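Local coordinates for protein 3-keto-5-aminohexanoate cleavage enzyme (Ralstonia eutropha, PDB 3C6C) that probably cleaves 3-keto-5-aminohexanoate or a related beta-keto acid, as a metal-dependent TIM-barrel enzyme that carries a nickel ion in this crystal, at residues Q256-G261 against L296-A301; G191-G196 against I229-L234; G77-V82 against E123-P128. All coordinates share one frame; numbering follows the deposited sequence.

How the interactions relate
The three contacts follow one another along a TIM barrel, interaction 3 first, then interaction 2, then interaction 1. Interactions 1 and 2 join outer helices to their neighbours and lie with centres 20 Å apart. They also touch: L260 O of interaction 1 probably accepts a hydrogen bond from R232 NH1 of interaction 2 at 3.0 Å, and L260 CD1 packs on I229 CG1 at 3.8 Å. Both reach the second subunit. Interaction 3 lies across the chain's centre from interaction 1, with nearest atoms about 26 Å apart. The R79 side chain of interaction 3 is about 12 Å from the nickel ion held by H66, H68 and E269.

Interaction 1. Residues Q256-G261 against L296-A301; sequences QAALLG and LGMSVA
The selenomethionine M298 lays the end of its side chain against the last full turn of helix 250-260, where it meets A258. Two atoms do the touching: CE rests on A258 CB at 3.9 Å, while SE lies 3.6 Å from A258 O. The selenium and terminal methyl therefore cover both the methyl and the carbonyl oxygen of one alanine. Torsions account for this: CG stands anti to the carbonyl carbon, the next bond is extended, and the chain then bends at chi3 (-76°), which turns CE back onto A258 CB. The same carbonyl oxygen accepts a hydrogen bond from R22, and also a weak one from G261 N.

A second, purely apolar contact lies beside the first. L259 and L296 approach at about a right angle and meet through one methyl each, CD2 to CD1, at 4.1 Å. No hydrogen bond joins the two segments, and the buried surface is modest at 156 Å², so the evidence is for local packing of four residues, one of them partly through its carbonyl oxygen. The backbones stay well apart, A258 CA and M298 CA being 8.5 Å from each other.

Helix ends frame the contact. G261 and G297 each follow a helix with positive phi (91° and 98°) and close a Schellman motif. Beyond the pair, L259 packs on L259 of the second subunit and L296 on A255 of that subunit, which places this leucine pair beside a subunit interface. The contact joins the C-terminal turn of helix 250-260 to the turn that leaves helix 282-295 and leads into strand 299-300. That strand pairs in parallel with strand 23-29, within the alternating helix-and-strand architecture of a TIM beta/alpha barrel.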
loop_
_atom_site.group_PDB
_atom_site.type_symbol
_atom_site.label_atom_id
_atom_site.label_comp_id
_atom_site.label_asym_id
_atom_site.label_seq_id
_atom_site.Cartn_x
_atom_site.Cartn_y
_atom_site.Cartn_z
ATOM N N GLN A 256 12.014 -7.002 8.868
ATOM C CA GLN A 256 10.906 -6.204 8.301
ATOM C C GLN A 256 10.051 -5.624 9.413
ATOM O O GLN A 256 9.675 -4.443 9.379
ATOM C CB GLN A 256 10.026 -7.031 7.335
ATOM C CG GLN A 256 8.973 -6.165 6.664
ATOM C CD GLN A 256 9.606 -5.069 5.859
ATOM O OE1 GLN A 256 9.970 -5.289 4.696
ATOM N NE2 GLN A 256 9.785 -3.886 6.469
ATOM N N ALA A 257 9.826 -6.420 10.449
ATOM C CA ALA A 257 9.096 -5.935 11.634
ATOM C C ALA A 257 9.873 -4.821 12.321
ATOM O O ALA A 257 9.319 -3.771 12.634
ATOM C CB ALA A 257 8.761 -7.070 12.628
ATOM N N ALA A 258 11.170 -5.032 12.523
ATOM C CA ALA A 258 12.016 -4.018 13.181
ATOM C C ALA A 258 11.915 -2.702 12.424
ATOM O O ALA A 258 11.782 -1.633 13.019
ATOM C CB ALA A 258 13.482 -4.470 13.297
ATOM N N LEU A 259 11.963 -2.810 11.105
ATOM C CA LEU A 259 11.965 -1.626 10.231
ATOM C C LEU A 259 10.640 -0.820 10.285
ATOM O O LEU A 259 10.613 0.396 10.028
ATOM C CB LEU A 259 12.277 -2.022 8.795
ATOM C CG LEU A 259 13.756 -2.337 8.508
ATOM C CD1 LEU A 259 13.862 -3.049 7.153
ATOM C CD2 LEU A 259 14.641 -1.063 8.515
ATOM N N LEU A 260 9.574 -1.505 10.651
ATOM C CA LEU A 260 8.184 -0.954 10.615
ATOM C C LEU A 260 7.658 -0.561 11.992
ATOM O O LEU A 260 6.503 -0.146 12.134
ATOM C CB LEU A 260 7.240 -1.931 9.903
ATOM C CG LEU A 260 7.427 -2.006 8.375
ATOM C CD1 LEU A 260 6.527 -3.136 7.830
ATOM C CD2 LEU A 260 7.168 -0.625 7.698
ATOM N N GLY A 261 8.526 -0.689 12.987
ATOM C CA GLY A 261 8.224 -0.312 14.383
ATOM C C GLY A 261 7.639 -1.393 15.262
ATOM O O GLY A 261 7.164 -1.149 16.391
ATOM N N LEU A 296 21.096 -1.895 12.235
ATOM C CA LEU A 296 20.068 -0.995 11.665
ATOM C C LEU A 296 19.831 0.252 12.525
ATOM O O LEU A 296 18.947 1.057 12.247
ATOM C CB LEU A 296 18.726 -1.690 11.419
ATOM C CG LEU A 296 18.794 -2.842 10.427
ATOM C CD1 LEU A 296 17.427 -3.479 10.303
ATOM C CD2 LEU A 296 19.335 -2.373 9.078
ATOM N N GLY A 297 20.587 0.350 13.599
ATOM C CA GLY A 297 20.623 1.562 14.402
ATOM C C GLY A 297 19.729 1.499 15.615
ATOM O O GLY A 297 19.470 2.525 16.255
HETATM N N MSE A 298 19.240 0.305 15.897
HETATM C CA MSE A 298 18.334 0.064 17.039
HETATM C C MSE A 298 19.023 -0.761 18.129
HETATM O O MSE A 298 20.233 -0.981 18.097
HETATM C CB MSE A 298 17.035 -0.583 16.554
HETATM C CG MSE A 298 16.113 0.375 15.756
HETATM SE SE MSE A 298 14.667 -0.511 14.820
HETATM C CE MSE A 298 15.617 -1.196 13.445
ATOM N N SER A 299 18.263 -1.194 19.126
ATOM C CA SER A 299 18.803 -2.158 20.081
ATOM C C SER A 299 17.727 -3.084 20.593
ATOM O O SER A 299 16.558 -2.861 20.386
ATOM C CB SER A 299 19.479 -1.485 21.264
ATOM O OG SER A 299 18.543 -0.714 21.969
ATOM N N VAL A 300 18.175 -4.142 21.237
ATOM C CA VAL A 300 17.270 -5.145 21.754
ATOM C C VAL A 300 16.981 -4.846 23.220
ATOM O O VAL A 300 17.887 -4.711 24.048
ATOM C CB VAL A 300 17.796 -6.569 21.590
ATOM C CG1 VAL A 300 16.800 -7.552 22.218
ATOM C CG2 VAL A 300 18.059 -6.900 20.078
ATOM N N ALA A 301 15.694 -4.750 23.510
ATOM C CA ALA A 301 15.234 -4.508 24.884
ATOM C C ALA A 301 15.713 -5.587 25.851
ATOM O O ALA A 301 15.560 -6.776 25.610
ATOM C CB ALA A 301 13.683 -4.383 24.937
#

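Interaction 2. Residues G191-G196 against I229-L234; sequences GDILFG and IYQRNL
I193 reaches across from helix 190-201 and supplies the contacts with both Q231 and L234. Its longer branch ends on the Q231 backbone and side-chain root, the two side chains crossing obliquely: CD1 lies 3.6 Å from Q231 CB and about equally near Q231 O. The other branch makes an apolar contact with L234, with CG2 at 3.9 Å from L234 CB, the two side chains crossing at about a right angle. A chi1 of -64° places CG1 anti to the carbonyl carbon and CG2 anti to the backbone N, which points the CD1 branch at Q231 and CG2 at L234. In total 197 Å² is buried.

These are successive outer helices of the TIM barrel: helix 190-201 follows strand 182-187, whose V187 I193 also touches, and helix 225-232 follows strand 210-214. The closest CA atoms, those of I193 and L234, are 6.9 Å apart.

No hydrogen bond crosses between the segments, and the polar links run to other groups. R232 NH2 forms a salt bridge with E226 of the second subunit, and Y230 stacks on Y230 of the third, which places helix 225-232 at two subunit interfaces. L234 O accepts a hydrogen bond from K197, one turn further along the first helix, and has I193 CG2 at 3.7 Å.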
loop_
_atom_site.group_PDB
_atom_site.type_symbol
_atom_site.label_atom_id
_atom_site.label_comp_id
_atom_site.label_asym_id
_atom_site.label_seq_id
_atom_site.Cartn_x
_atom_site.Cartn_y
_atom_site.Cartn_z
ATOM N N GLY A 191 -9.233 -10.013 9.947
ATOM C CA GLY A 191 -10.434 -10.341 10.706
ATOM C C GLY A 191 -10.108 -10.658 12.146
ATOM O O GLY A 191 -10.804 -10.251 13.068
ATOM N N ASP A 192 -9.013 -11.375 12.333
ATOM C CA ASP A 192 -8.538 -11.716 13.665
ATOM C C ASP A 192 -8.174 -10.448 14.457
ATOM O O ASP A 192 -8.448 -10.340 15.657
ATOM C CB ASP A 192 -7.299 -12.638 13.615
ATOM C CG ASP A 192 -7.585 -14.060 13.126
ATOM O OD1 ASP A 192 -8.762 -14.470 12.896
ATOM O OD2 ASP A 192 -6.566 -14.792 12.952
ATOM N N ILE A 193 -7.530 -9.510 13.771
ATOM C CA ILE A 193 -7.151 -8.218 14.373
ATOM C C ILE A 193 -8.415 -7.463 14.826
ATOM O O ILE A 193 -8.460 -6.870 15.905
ATOM C CB ILE A 193 -6.278 -7.349 13.453
ATOM C CG1 ILE A 193 -4.936 -8.072 13.220
ATOM C CG2 ILE A 193 -6.091 -5.948 14.043
ATOM C CD1 ILE A 193 -4.070 -7.475 12.095
ATOM N N LEU A 194 -9.436 -7.497 13.982
ATOM C CA LEU A 194 -10.712 -6.835 14.324
ATOM C C LEU A 194 -11.295 -7.426 15.594
ATOM O O LEU A 194 -11.814 -6.699 16.463
ATOM C CB LEU A 194 -11.733 -6.933 13.186
ATOM C CG LEU A 194 -11.406 -6.212 11.880
ATOM C CD1 LEU A 194 -12.625 -6.221 10.985
ATOM C CD2 LEU A 194 -10.882 -4.815 12.094
ATOM N N PHE A 195 -11.207 -8.736 15.732
ATOM C CA PHE A 195 -11.784 -9.378 16.924
ATOM C C PHE A 195 -10.962 -8.991 18.166
ATOM O O PHE A 195 -11.499 -8.782 19.251
ATOM C CB PHE A 195 -11.922 -10.892 16.808
ATOM C CG PHE A 195 -12.540 -11.499 18.035
ATOM C CD1 PHE A 195 -13.837 -11.133 18.398
ATOM C CD2 PHE A 195 -11.820 -12.312 18.878
ATOM C CE1 PHE A 195 -14.425 -11.636 19.554
ATOM C CE2 PHE A 195 -12.401 -12.819 20.035
ATOM C CZ PHE A 195 -13.712 -12.466 20.370
ATOM N N GLY A 196 -9.643 -8.911 18.001
ATOM C CA GLY A 196 -8.762 -8.445 19.090
ATOM C C GLY A 196 -9.203 -7.061 19.560
ATOM O O GLY A 196 -9.247 -6.759 20.754
ATOM N N ILE A 229 2.512 -4.482 6.416
ATOM C CA ILE A 229 2.115 -3.051 6.403
ATOM C C ILE A 229 0.598 -2.906 6.551
ATOM O O ILE A 229 0.078 -2.088 7.322
ATOM C CB ILE A 229 2.566 -2.327 5.095
ATOM C CG1 ILE A 229 4.079 -2.128 5.111
ATOM C CG2 ILE A 229 1.853 -0.965 4.940
ATOM C CD1 ILE A 229 4.665 -1.643 3.789
ATOM N N TYR A 230 -0.086 -3.737 5.783
ATOM C CA TYR A 230 -1.565 -3.715 5.733
ATOM C C TYR A 230 -2.158 -4.041 7.101
ATOM O O TYR A 230 -3.003 -3.304 7.639
ATOM C CB TYR A 230 -2.112 -4.670 4.664
ATOM C CG TYR A 230 -3.570 -4.988 4.867
ATOM C CD1 TYR A 230 -4.545 -4.016 4.668
ATOM C CD2 TYR A 230 -3.978 -6.246 5.272
ATOM C CE1 TYR A 230 -5.903 -4.302 4.871
ATOM C CE2 TYR A 230 -5.297 -6.548 5.466
ATOM C CZ TYR A 230 -6.270 -5.571 5.267
ATOM O OH TYR A 230 -7.576 -5.880 5.462
ATOM N N GLN A 231 -1.663 -5.128 7.685
ATOM C CA GLN A 231 -2.164 -5.578 8.968
ATOM C C GLN A 231 -1.746 -4.609 10.077
ATOM O O GLN A 231 -2.492 -4.369 11.020
ATOM C CB GLN A 231 -1.830 -7.042 9.262
ATOM C CG GLN A 231 -2.592 -7.980 8.366
ATOM C CD GLN A 231 -2.540 -9.463 8.702
ATOM O OE1 GLN A 231 -3.447 -10.208 8.324
ATOM N NE2 GLN A 231 -1.474 -9.915 9.364
ATOM N N ARG A 232 -0.553 -4.047 9.966
ATOM C CA ARG A 232 -0.068 -3.133 10.994
ATOM C C ARG A 232 -1.028 -1.967 11.132
ATOM O O ARG A 232 -1.317 -1.485 12.227
ATOM C CB ARG A 232 1.327 -2.583 10.665
ATOM C CG ARG A 232 1.867 -1.601 11.725
ATOM C CD ARG A 232 3.067 -0.845 11.229
ATOM N NE ARG A 232 2.733 -0.020 10.074
ATOM C CZ ARG A 232 3.563 0.844 9.506
ATOM N NH1 ARG A 232 4.781 1.017 10.001
ATOM N NH2 ARG A 232 3.169 1.548 8.447
ATOM N N ASN A 233 -1.531 -1.521 9.993
ATOM C CA ASN A 233 -2.345 -0.304 9.968
ATOM C C ASN A 233 -3.726 -0.520 10.612
ATOM O O ASN A 233 -4.424 0.450 10.908
ATOM C CB ASN A 233 -2.415 0.283 8.546
ATOM C CG ASN A 233 -1.036 0.780 8.035
ATOM O OD1 ASN A 233 -0.076 0.929 8.793
ATOM N ND2 ASN A 233 -0.947 1.013 6.735
ATOM N N LEU A 234 -4.077 -1.786 10.852
ATOM C CA LEU A 234 -5.341 -2.155 11.539
ATOM C C LEU A 234 -5.177 -2.249 13.044
ATOM O O LEU A 234 -6.150 -2.289 13.800
ATOM C CB LEU A 234 -5.861 -3.502 11.056
ATOM C CG LEU A 234 -6.250 -3.599 9.576
ATOM C CD1 LEU A 234 -6.647 -5.059 9.224
ATOM C CD2 LEU A 234 -7.371 -2.632 9.238
#

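Interaction 3. Residues G77-V82 against E123-P128; sequences GSRDPV and ESDVVP
R79 NE donates to D125 OD2 at 2.9 Å in an almost straight bond, with an N-H...O angle of 173°, and R79 NH2 donates to D125 OD1 at 3.0 Å. The pair is a bidentate, side-on salt bridge: two nitrogens of one guanidinium edge, one bond to each carboxylate oxygen. Both oxygens use their syn lone pairs, and the two bonds hold the guanidinium and carboxylate nearly coplanar (19° apart). The bridge ties the loop leading into helix 81-92 of the TIM barrel to strand 125-126, at the edge, within this chain, of a separate antiparallel sheet.

The side chains come from opposite directions. R79 has CG between the backbone N and the carbonyl carbon (chi1 54°), and is then extended as far as NE; the extended arginine and the aspartate together span the 10.6 Å between R79 CA and D125 CA. Its remaining terminal nitrogen, NH1, forms a salt bridge with E131, so this arginine is shared between two carboxylates, and its charge would probably favour the ionised form of both.

Local turns order the loop on the arginine's side. S78 OG accepts from D80 N in an ST turn, and D80 then caps helix 81-92, its OD1 accepting from V82 N at 3.0 Å from above the carboxylate plane.

V127 completes the contact by packing against the guanidinium: CG1 comes to 3.4 Å from R79 NH2, while CG2 lies 4.0 Å above one face, offset toward the rim.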
loop_
_atom_site.group_PDB
_atom_site.type_symbol
_atom_site.label_atom_id
_atom_site.label_comp_id
_atom_site.label_asym_id
_atom_site.label_seq_id
_atom_site.Cartn_x
_atom_site.Cartn_y
_atom_site.Cartn_z
ATOM N N GLY A 77 3.996 -33.542 21.298
ATOM C CA GLY A 77 3.208 -32.478 21.937
ATOM C C GLY A 77 2.749 -32.837 23.324
ATOM O O GLY A 77 2.444 -33.984 23.645
ATOM N N SER A 78 2.765 -31.826 24.179
ATOM C CA SER A 78 2.236 -31.975 25.528
ATOM C C SER A 78 1.677 -30.667 26.025
ATOM O O SER A 78 2.121 -29.600 25.642
ATOM C CB SER A 78 3.332 -32.429 26.498
ATOM O OG SER A 78 2.789 -32.653 27.804
ATOM N N ARG A 79 0.692 -30.787 26.900
ATOM C CA ARG A 79 0.219 -29.639 27.663
ATOM C C ARG A 79 0.173 -29.937 29.173
ATOM O O ARG A 79 -0.555 -29.301 29.914
ATOM C CB ARG A 79 -1.145 -29.156 27.165
ATOM C CG ARG A 79 -2.231 -30.177 27.101
ATOM C CD ARG A 79 -3.511 -29.487 26.629
ATOM N NE ARG A 79 -4.593 -30.442 26.438
ATOM C CZ ARG A 79 -5.383 -30.868 27.417
ATOM N NH1 ARG A 79 -5.208 -30.407 28.653
ATOM N NH2 ARG A 79 -6.363 -31.726 27.158
ATOM N N ASP A 80 0.998 -30.878 29.598
ATOM C CA ASP A 80 1.064 -31.288 31.033
ATOM C C ASP A 80 1.492 -30.127 31.931
ATOM O O ASP A 80 2.610 -29.660 31.823
ATOM C CB ASP A 80 2.031 -32.463 31.194
ATOM C CG ASP A 80 2.054 -33.012 32.612
ATOM O OD1 ASP A 80 1.377 -32.429 33.492
ATOM O OD2 ASP A 80 2.737 -34.031 32.816
ATOM N N PRO A 81 0.614 -29.672 32.839
ATOM C CA PRO A 81 0.940 -28.522 33.701
ATOM C C PRO A 81 2.180 -28.765 34.572
ATOM O O PRO A 81 2.880 -27.822 34.952
ATOM C CB PRO A 81 -0.314 -28.372 34.592
ATOM C CG PRO A 81 -1.426 -28.933 33.751
ATOM C CD PRO A 81 -0.786 -30.107 33.008
ATOM N N VAL A 82 2.422 -30.029 34.872
ATOM C CA VAL A 82 3.567 -30.407 35.706
ATOM C C VAL A 82 4.878 -30.061 35.008
ATOM O O VAL A 82 5.841 -29.574 35.620
ATOM C CB VAL A 82 3.566 -31.915 36.074
ATOM C CG1 VAL A 82 4.862 -32.301 36.802
ATOM C CG2 VAL A 82 2.342 -32.242 36.938
ATOM N N GLU A 123 -9.082 -38.217 18.162
ATOM C CA GLU A 123 -7.737 -37.620 18.268
ATOM C C GLU A 123 -7.803 -36.106 18.461
ATOM O O GLU A 123 -6.777 -35.447 18.609
ATOM C CB GLU A 123 -6.859 -37.942 17.050
ATOM C CG GLU A 123 -6.343 -39.393 17.025
ATOM N N SER A 124 -9.019 -35.570 18.428
ATOM C CA SER A 124 -9.225 -34.129 18.620
ATOM C C SER A 124 -8.854 -33.807 20.061
ATOM O O SER A 124 -8.941 -34.664 20.944
ATOM C CB SER A 124 -10.675 -33.710 18.319
ATOM O OG SER A 124 -11.065 -34.002 16.968
ATOM N N ASP A 125 -8.410 -32.579 20.290
ATOM C CA ASP A 125 -8.170 -32.080 21.653
ATOM C C ASP A 125 -8.776 -30.705 21.801
ATOM O O ASP A 125 -8.095 -29.675 21.700
ATOM C CB ASP A 125 -6.650 -32.069 21.963
ATOM C CG ASP A 125 -6.325 -31.774 23.442
ATOM O OD1 ASP A 125 -7.177 -32.018 24.330
ATOM O OD2 ASP A 125 -5.192 -31.304 23.718
ATOM N N VAL A 126 -10.083 -30.703 22.028
ATOM C CA VAL A 126 -10.826 -29.470 22.253
ATOM C C VAL A 126 -11.319 -29.500 23.683
ATOM O O VAL A 126 -12.209 -30.271 24.027
ATOM C CB VAL A 126 -12.021 -29.326 21.263
ATOM C CG1 VAL A 126 -12.847 -28.071 21.576
ATOM C CG2 VAL A 126 -11.506 -29.271 19.820
ATOM N N VAL A 127 -10.741 -28.657 24.519
ATOM C CA VAL A 127 -11.032 -28.739 25.939
ATOM C C VAL A 127 -11.493 -27.422 26.534
ATOM O O VAL A 127 -11.262 -26.345 25.988
ATOM C CB VAL A 127 -9.838 -29.313 26.734
ATOM C CG1 VAL A 127 -9.502 -30.730 26.242
ATOM C CG2 VAL A 127 -8.636 -28.441 26.622
ATOM N N PRO A 128 -12.183 -27.505 27.661
ATOM C CA PRO A 128 -12.763 -26.306 28.237
ATOM C C PRO A 128 -11.756 -25.331 28.791
ATOM O O PRO A 128 -10.603 -25.684 29.066
ATOM C CB PRO A 128 -13.651 -26.852 29.373
ATOM C CG PRO A 128 -13.899 -28.250 29.007
ATOM C CD PRO A 128 -12.661 -28.728 28.330
#